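Local coordinates for protein TqaL (Neurospora crassa, PDB 7EEH) that belongs to the 2OG-Fe dioxygenase family of the cupin clan and binds an iron(III) ion, at residues Phe81-Ser86 and Ala132-Lys137. The protein carries 1 engineered substitution. Sequence-based numbering, arbitrary orientation.
Sequences FCFDFS and ALLVFK
K137 NZ is gripped from several sides: its main hydrogen bond goes to the carbonyl oxygen of H190, and two weak ones reach T276 OG1 and F274 O. The lysine is buried, and its fully extended chain carries the amine to these partners while the near end stays beside the strand, K137 CB lying 4.4 Å from F83 CZ and approaching that ring obliquely. One turn earlier, the backbone oxygen of L134 is met by the rim of the same ring: L134 O lies 3.2 Å from F83 CE1 and 3.4 Å from F83 CZ, near the ring plane, so the C-H edge rather than a face is turned to the helix backbone. No hydrogen bond crosses between 81-86 and 132-137; what joins them is this edge contact and the apolar groups around it. The two phenylalanines that take part are alternate residues of strand 74-84, which lies in the large antiparallel sheet of the cupin-clan, double-stranded beta-helix type of fold; helix 128-141 packs across it, the short axes 10.5 Å apart at 45°. L134 divides its methyls between the two rings. Its CD2 touches F83 CZ at 4.0 Å, while CD1 sits over one face of the F81 ring, off toward the rim, 4.1 Å from F81 CD2. In F81, chi1 of -60° sets the ring beside the backbone N and chi2 near 85° turns its face to L134 CD1; the two side chains cross at about a right angle. V90 of the neighbouring strand 89-92 touches both F81 and F83, and at the strand's end D84 OD2 forms a salt bridge with R91.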
# COMPACT_ATOMS: atom_id res chain seq x y z
N PHE B 81 -12.80 15.72 27.15
CA PHE B 81 -11.55 14.97 27.05
C PHE B 81 -10.41 15.96 26.90
O PHE B 81 -10.60 17.12 26.54
CB PHE B 81 -11.57 14.00 25.87
CG PHE B 81 -12.66 12.97 25.96
CD1 PHE B 81 -13.94 13.26 25.50
CD2 PHE B 81 -12.41 11.72 26.50
CE1 PHE B 81 -14.95 12.31 25.59
CE2 PHE B 81 -13.42 10.77 26.59
CZ PHE B 81 -14.69 11.07 26.13
N CYS B 82 -9.21 15.48 27.20
CA CYS B 82 -7.98 16.25 27.08
C CYS B 82 -7.05 15.54 26.11
O CYS B 82 -6.70 14.37 26.31
CB CYS B 82 -7.30 16.41 28.44
SG CYS B 82 -5.65 17.16 28.30
N PHE B 83 -6.67 16.22 25.04
CA PHE B 83 -5.53 15.79 24.24
C PHE B 83 -4.28 16.32 24.94
O PHE B 83 -4.03 17.53 24.96
CB PHE B 83 -5.64 16.31 22.81
CG PHE B 83 -6.67 15.60 21.96
CD1 PHE B 83 -6.47 14.30 21.55
CD2 PHE B 83 -7.82 16.26 21.55
CE1 PHE B 83 -7.41 13.66 20.75
CE2 PHE B 83 -8.76 15.63 20.76
CZ PHE B 83 -8.56 14.32 20.36
N ASP B 84 -3.51 15.42 25.55
CA ASP B 84 -2.33 15.78 26.34
C ASP B 84 -1.09 15.43 25.52
O ASP B 84 -0.76 14.25 25.36
CB ASP B 84 -2.34 15.05 27.68
CG ASP B 84 -1.28 15.57 28.64
OD1 ASP B 84 -0.23 16.06 28.17
OD2 ASP B 84 -1.50 15.49 29.87
N PHE B 85 -0.41 16.44 25.02
CA PHE B 85 0.73 16.19 24.15
C PHE B 85 2.06 16.13 24.90
O PHE B 85 3.11 15.99 24.27
CB PHE B 85 0.77 17.22 23.03
CG PHE B 85 -0.19 16.90 21.92
CD1 PHE B 85 0.05 15.83 21.07
CD2 PHE B 85 -1.37 17.61 21.78
CE1 PHE B 85 -0.84 15.51 20.07
CE2 PHE B 85 -2.27 17.28 20.78
CZ PHE B 85 -2.00 16.24 19.93
N SER B 86 2.03 16.21 26.23
CA SER B 86 3.18 15.85 27.05
C SER B 86 3.17 14.37 27.38
O SER B 86 4.18 13.69 27.22
CB SER B 86 3.20 16.67 28.34
OG SER B 86 3.10 18.04 28.06
N ALA B 132 -10.54 5.15 18.65
CA ALA B 132 -9.80 5.37 17.41
C ALA B 132 -10.17 6.70 16.78
O ALA B 132 -9.31 7.39 16.21
CB ALA B 132 -10.05 4.22 16.44
N LEU B 133 -11.44 7.11 16.90
CA LEU B 133 -11.84 8.41 16.38
C LEU B 133 -11.11 9.54 17.08
O LEU B 133 -10.69 10.51 16.43
CB LEU B 133 -13.35 8.61 16.50
CG LEU B 133 -14.19 8.03 15.35
CD1 LEU B 133 -15.68 8.06 15.70
CD2 LEU B 133 -13.92 8.76 14.02
N LEU B 134 -10.95 9.46 18.41
CA LEU B 134 -10.20 10.48 19.13
C LEU B 134 -8.74 10.51 18.68
O LEU B 134 -8.17 11.58 18.47
CB LEU B 134 -10.28 10.23 20.64
CG LEU B 134 -11.55 10.65 21.38
CD1 LEU B 134 -11.48 10.12 22.80
CD2 LEU B 134 -11.72 12.17 21.39
N VAL B 135 -8.12 9.33 18.58
CA VAL B 135 -6.72 9.27 18.15
C VAL B 135 -6.59 9.87 16.75
O VAL B 135 -5.70 10.68 16.49
CB VAL B 135 -6.21 7.82 18.21
CG1 VAL B 135 -4.81 7.73 17.71
CG2 VAL B 135 -6.25 7.31 19.66
N PHE B 136 -7.49 9.48 15.85
CA PHE B 136 -7.51 10.02 14.49
C PHE B 136 -7.47 11.54 14.50
O PHE B 136 -6.63 12.16 13.83
CB PHE B 136 -8.76 9.52 13.76
CG PHE B 136 -9.02 10.17 12.40
CD1 PHE B 136 -8.45 9.66 11.24
CD2 PHE B 136 -9.91 11.23 12.28
CE1 PHE B 136 -8.75 10.20 9.99
CE2 PHE B 136 -10.21 11.78 11.05
CZ PHE B 136 -9.63 11.27 9.90
N LYS B 137 -8.37 12.16 15.26
CA LYS B 137 -8.44 13.63 15.27
C LYS B 137 -7.17 14.24 15.84
O LYS B 137 -6.64 15.22 15.28
CB LYS B 137 -9.66 14.09 16.07
CG LYS B 137 -9.79 15.61 16.10
CD LYS B 137 -11.09 16.13 16.73
CE LYS B 137 -11.23 17.64 16.43
NZ LYS B 137 -12.38 18.30 17.11